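Local coordinates for protein sensor-type histidine kinase PrrB (Mycobacterium tuberculosis, PDB 1YSR) that uses ATP to phosphorylate a histidine, probably in a two-component system with PrrA, the fragment here being its C-terminal ATP-binding domain, at residues V119-E133 against G138-S150. Residues are numbered along the deposited sequence; the frame is centred on the assembly and turned at random.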
loop_
_atom_site.group_PDB
_atom_site.type_symbol
_atom_site.label_atom_id
_atom_site.label_comp_id
_atom_site.label_asym_id
_atom_site.label_seq_id
_atom_site.Cartn_x
_atom_site.Cartn_y
_atom_site.Cartn_z
ATOM N N VAL A 119 3.989 -10.294 -12.399
ATOM C CA VAL A 119 3.193 -10.925 -11.392
ATOM C C VAL A 119 3.949 -12.073 -10.741
ATOM O O VAL A 119 4.051 -12.160 -9.522
ATOM C CB VAL A 119 1.855 -11.400 -11.979
ATOM C CG1 VAL A 119 1.031 -12.050 -10.921
ATOM C CG2 VAL A 119 1.085 -10.227 -12.580
ATOM N N ALA A 120 4.490 -13.003 -11.549
ATOM C CA ALA A 120 5.258 -14.093 -10.975
ATOM C C ALA A 120 6.438 -13.630 -10.128
ATOM O O ALA A 120 6.705 -14.178 -9.057
ATOM C CB ALA A 120 5.732 -15.064 -12.103
ATOM N N GLN A 121 7.134 -12.611 -10.611
ATOM C CA GLN A 121 8.276 -12.057 -9.904
ATOM C C GLN A 121 7.868 -11.565 -8.498
ATOM O O GLN A 121 8.527 -11.832 -7.503
ATOM C CB GLN A 121 8.837 -10.897 -10.708
ATOM C CG GLN A 121 10.205 -10.383 -10.277
ATOM C CD GLN A 121 10.420 -8.936 -10.710
ATOM O OE1 GLN A 121 10.859 -8.107 -9.914
ATOM N NE2 GLN A 121 10.093 -8.627 -11.956
ATOM N N GLN A 122 6.805 -10.785 -8.454
ATOM C CA GLN A 122 6.286 -10.308 -7.144
ATOM C C GLN A 122 5.824 -11.440 -6.216
ATOM O O GLN A 122 6.109 -11.446 -4.994
ATOM C CB GLN A 122 5.224 -9.220 -7.394
ATOM C CG GLN A 122 5.796 -7.965 -7.973
ATOM C CD GLN A 122 6.801 -7.350 -6.991
ATOM O OE1 GLN A 122 6.611 -7.407 -5.770
ATOM N NE2 GLN A 122 7.882 -6.837 -7.523
ATOM N N ALA A 123 5.138 -12.447 -6.765
ATOM C CA ALA A 123 4.712 -13.574 -5.989
ATOM C C ALA A 123 5.920 -14.271 -5.340
ATOM O O ALA A 123 5.899 -14.605 -4.143
ATOM C CB ALA A 123 3.905 -14.520 -6.836
ATOM N N GLN A 124 6.974 -14.457 -6.125
ATOM C CA GLN A 124 8.177 -15.128 -5.652
ATOM C C GLN A 124 8.890 -14.310 -4.559
ATOM O O GLN A 124 9.278 -14.876 -3.538
ATOM C CB GLN A 124 9.113 -15.486 -6.810
ATOM C CG GLN A 124 8.879 -16.931 -7.382
ATOM C CD GLN A 124 7.909 -17.016 -8.591
ATOM O OE1 GLN A 124 6.685 -17.058 -8.417
ATOM N NE2 GLN A 124 8.462 -17.093 -9.811
ATOM N N LEU A 125 8.952 -12.992 -4.737
ATOM C CA LEU A 125 9.542 -12.072 -3.734
ATOM C C LEU A 125 8.817 -12.165 -2.416
ATOM O O LEU A 125 9.403 -11.927 -1.363
ATOM C CB LEU A 125 9.535 -10.617 -4.236
ATOM C CG LEU A 125 10.591 -10.241 -5.266
ATOM C CD1 LEU A 125 10.346 -8.812 -5.762
ATOM C CD2 LEU A 125 12.015 -10.315 -4.693
ATOM N N HIS A 126 7.540 -12.559 -2.454
ATOM C CA HIS A 126 6.738 -12.729 -1.222
ATOM C C HIS A 126 6.696 -14.188 -0.754
ATOM O O HIS A 126 5.935 -14.523 0.138
ATOM C CB HIS A 126 5.315 -12.149 -1.391
ATOM C CG HIS A 126 5.294 -10.666 -1.536
ATOM N ND1 HIS A 126 5.576 -10.025 -2.714
ATOM C CD2 HIS A 126 5.087 -9.686 -0.621
ATOM C CE1 HIS A 126 5.529 -8.717 -2.533
ATOM N NE2 HIS A 126 5.230 -8.488 -1.262
ATOM N N GLY A 127 7.502 -15.057 -1.373
ATOM C CA GLY A 127 7.467 -16.470 -0.995
ATOM C C GLY A 127 6.185 -17.201 -1.325
ATOM O O GLY A 127 5.818 -18.141 -0.671
ATOM N N GLY A 128 5.471 -16.735 -2.344
ATOM C CA GLY A 128 4.241 -17.378 -2.723
ATOM C C GLY A 128 4.304 -17.744 -4.190
ATOM O O GLY A 128 5.385 -17.756 -4.796
ATOM N N THR A 129 3.131 -17.987 -4.781
ATOM C CA THR A 129 3.070 -18.445 -6.166
ATOM C C THR A 129 2.016 -17.669 -6.940
ATOM O O THR A 129 1.104 -17.120 -6.330
ATOM C CB THR A 129 2.686 -19.917 -6.215
ATOM O OG1 THR A 129 1.421 -20.102 -5.538
ATOM C CG2 THR A 129 3.748 -20.750 -5.473
ATOM N N ALA A 130 2.208 -17.568 -8.262
ATOM C CA ALA A 130 1.169 -17.046 -9.149
ATOM C C ALA A 130 0.778 -18.167 -10.129
ATOM O O ALA A 130 1.632 -18.885 -10.626
ATOM C CB ALA A 130 1.676 -15.863 -9.879
ATOM N N SER A 131 -0.513 -18.325 -10.378
ATOM C CA SER A 131 -0.927 -19.310 -11.373
ATOM C C SER A 131 -2.182 -18.864 -12.058
ATOM O O SER A 131 -2.870 -17.936 -11.602
ATOM C CB SER A 131 -1.130 -20.636 -10.698
ATOM O OG SER A 131 -2.042 -20.460 -9.670
ATOM N N LEU A 132 -2.475 -19.549 -13.160
ATOM C CA LEU A 132 -3.692 -19.270 -13.929
ATOM C C LEU A 132 -4.674 -20.438 -13.874
ATOM O O LEU A 132 -4.296 -21.650 -13.855
ATOM C CB LEU A 132 -3.314 -18.967 -15.367
ATOM C CG LEU A 132 -2.812 -17.538 -15.638
ATOM C CD1 LEU A 132 -1.964 -17.464 -16.852
ATOM C CD2 LEU A 132 -4.023 -16.564 -15.782
ATOM N N GLU A 133 -5.936 -20.052 -13.802
ATOM C CA GLU A 133 -7.087 -20.973 -13.725
ATOM C C GLU A 133 -8.139 -20.423 -14.658
ATOM O O GLU A 133 -7.946 -19.361 -15.272
ATOM C CB GLU A 133 -7.661 -20.995 -12.326
ATOM C CG GLU A 133 -6.744 -21.584 -11.320
ATOM C CD GLU A 133 -7.309 -21.544 -9.919
ATOM O OE1 GLU A 133 -8.487 -21.131 -9.753
ATOM O OE2 GLU A 133 -6.568 -21.917 -8.987
ATOM N N GLY A 138 -15.520 -16.383 -17.237
ATOM C CA GLY A 138 -15.324 -16.725 -18.652
ATOM C C GLY A 138 -13.884 -16.650 -19.199
ATOM O O GLY A 138 -13.518 -17.369 -20.136
ATOM N N GLY A 139 -13.078 -15.779 -18.602
ATOM C CA GLY A 139 -11.757 -15.491 -19.077
ATOM C C GLY A 139 -10.713 -16.125 -18.176
ATOM O O GLY A 139 -10.802 -17.286 -17.844
ATOM N N ALA A 140 -9.689 -15.346 -17.830
ATOM C CA ALA A 140 -8.624 -15.851 -16.985
ATOM C C ALA A 140 -8.937 -15.574 -15.513
ATOM O O ALA A 140 -9.616 -14.589 -15.201
ATOM C CB ALA A 140 -7.340 -15.167 -17.387
ATOM N N ARG A 141 -8.423 -16.431 -14.626
ATOM C CA ARG A 141 -8.400 -16.179 -13.224
ATOM C C ARG A 141 -6.907 -16.286 -12.836
ATOM O O ARG A 141 -6.290 -17.382 -12.946
ATOM C CB ARG A 141 -9.217 -17.252 -12.514
ATOM C CG ARG A 141 -9.160 -17.205 -11.012
ATOM C CD ARG A 141 -10.345 -18.015 -10.433
ATOM N NE ARG A 141 -9.977 -18.538 -9.142
ATOM C CZ ARG A 141 -10.251 -17.928 -8.008
ATOM N NH1 ARG A 141 -10.927 -16.799 -8.029
ATOM N NH2 ARG A 141 -9.867 -18.469 -6.858
ATOM N N LEU A 142 -6.312 -15.159 -12.456
ATOM C CA LEU A 142 -4.936 -15.189 -11.990
ATOM C C LEU A 142 -4.954 -15.197 -10.483
ATOM O O LEU A 142 -5.558 -14.312 -9.863
ATOM C CB LEU A 142 -4.187 -13.948 -12.487
ATOM C CG LEU A 142 -2.751 -13.620 -12.021
ATOM C CD1 LEU A 142 -1.849 -14.718 -12.158
ATOM C CD2 LEU A 142 -2.292 -12.510 -12.898
ATOM N N VAL A 143 -4.273 -16.178 -9.889
ATOM C CA VAL A 143 -4.343 -16.383 -8.489
ATOM C C VAL A 143 -2.968 -16.231 -7.889
ATOM O O VAL A 143 -2.022 -16.883 -8.315
ATOM C CB VAL A 143 -4.884 -17.783 -8.077
ATOM C CG1 VAL A 143 -5.113 -17.762 -6.589
ATOM C CG2 VAL A 143 -6.196 -18.089 -8.737
ATOM N N LEU A 144 -2.855 -15.358 -6.900
ATOM C CA LEU A 144 -1.543 -15.193 -6.217
ATOM C C LEU A 144 -1.737 -15.724 -4.865
ATOM O O LEU A 144 -2.634 -15.288 -4.180
ATOM C CB LEU A 144 -1.194 -13.741 -6.034
ATOM C CG LEU A 144 -0.955 -12.789 -7.158
ATOM C CD1 LEU A 144 0.173 -11.889 -6.658
ATOM C CD2 LEU A 144 -0.589 -13.507 -8.404
ATOM N N ARG A 145 -0.932 -16.698 -4.467
ATOM C CA ARG A 145 -1.070 -17.281 -3.157
ATOM C C ARG A 145 0.128 -16.902 -2.290
ATOM O O ARG A 145 1.237 -17.323 -2.564
ATOM C CB ARG A 145 -1.195 -18.785 -3.269
ATOM C CG ARG A 145 -2.506 -19.220 -3.852
ATOM C CD ARG A 145 -2.604 -20.727 -3.942
ATOM N NE ARG A 145 -3.092 -21.165 -5.239
ATOM C CZ ARG A 145 -4.375 -21.306 -5.514
ATOM N NH1 ARG A 145 -5.256 -21.028 -4.576
ATOM N NH2 ARG A 145 -4.780 -21.712 -6.698
ATOM N N LEU A 146 -0.138 -16.122 -1.252
ATOM C CA LEU A 146 0.891 -15.486 -0.467
ATOM C C LEU A 146 0.815 -15.858 1.007
ATOM O O LEU A 146 -0.287 -15.886 1.573
ATOM C CB LEU A 146 0.828 -13.976 -0.595
ATOM C CG LEU A 146 0.884 -13.393 -1.981
ATOM C CD1 LEU A 146 0.837 -11.881 -1.926
ATOM C CD2 LEU A 146 2.037 -13.900 -2.826
ATOM N N PRO A 147 1.989 -16.188 1.604
ATOM C CA PRO A 147 2.008 -16.605 2.985
ATOM C C PRO A 147 1.740 -15.463 3.932
ATOM O O PRO A 147 2.189 -14.322 3.698
ATOM C CB PRO A 147 3.422 -17.136 3.181
ATOM C CG PRO A 147 4.250 -16.465 2.214
ATOM C CD PRO A 147 3.323 -16.314 0.982
ATOM N N GLY A 148 0.994 -15.788 4.984
ATOM C CA GLY A 148 0.614 -14.820 5.991
ATOM C C GLY A 148 1.778 -14.566 6.938
ATOM O O GLY A 148 2.823 -15.238 6.857
ATOM N N PRO A 149 1.632 -13.547 7.810
ATOM C CA PRO A 149 2.671 -13.063 8.724
ATOM C C PRO A 149 2.729 -13.693 10.119
ATOM O O PRO A 149 3.686 -13.402 10.878
ATOM C CB PRO A 149 2.338 -11.566 8.833
ATOM C CG PRO A 149 0.823 -11.550 8.761
ATOM C CD PRO A 149 0.428 -12.669 7.829
ATOM N N SER A 150 1.725 -14.511 10.439
ATOM C CA SER A 150 1.578 -15.189 11.738
ATOM C C SER A 150 1.859 -16.698 11.704
ATOM O O SER A 150 1.713 -17.362 10.660
ATOM C CB SER A 150 0.152 -14.964 12.264
ATOM O OG SER A 150 -0.095 -13.571 12.376
ATOM O OXT SER A 150 2.210 -17.290 12.751
HETATM O O HOH W 1 -1.059 -19.401 -7.034
#
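Glu-133 splits its carboxylate between two arginines of the antiparallel partner strand. OE1 accepts a hydrogen bond from Arg-141 NE (3.1 Å); it lies in the guanidinium plane of Arg-141, while NE stands above the carboxylate plane. OE2 meets Arg-145 NH2 at 2.9 Å, a salt bridge whose hydrogen bond is weak. Arg-145 bends at chi3 (-133°), which lays its guanidinium over Val-143 CG1, 3.7 Å from the plane. On the sheet face of Thr-129, Ser-131 and Glu-133, one water links Thr-129 OG1 and Ser-131 OG and donates to Val-143 O. Paired backbone bonds at Thr-129/Arg-145, Ser-131/Val-143 and Glu-133/Arg-141 set the register.

The face of Ala-130, Leu-142 and Leu-144 is apolar. Val-119 CG1, anti to the backbone N (chi1 -180°), presses tightly on Leu-144 CD2 (3.3 Å), which also packs on Ala-130 CB. A Schellman motif with Gly-127 as C-prime residue ends the helix and turns the chain into the hairpin, while His-126 ND1 bonds back to Gln-122 O.

Strand 129-134 edges the mixed sheet of this HATPase-type domain, and strand 140-147 lies between it and strand 77-84, where Asp-83 forms a salt bridge with Arg-141 and Glu-79 one with Arg-145. Helices 117-125, 44-61 and 94-98 pack on the apolar face.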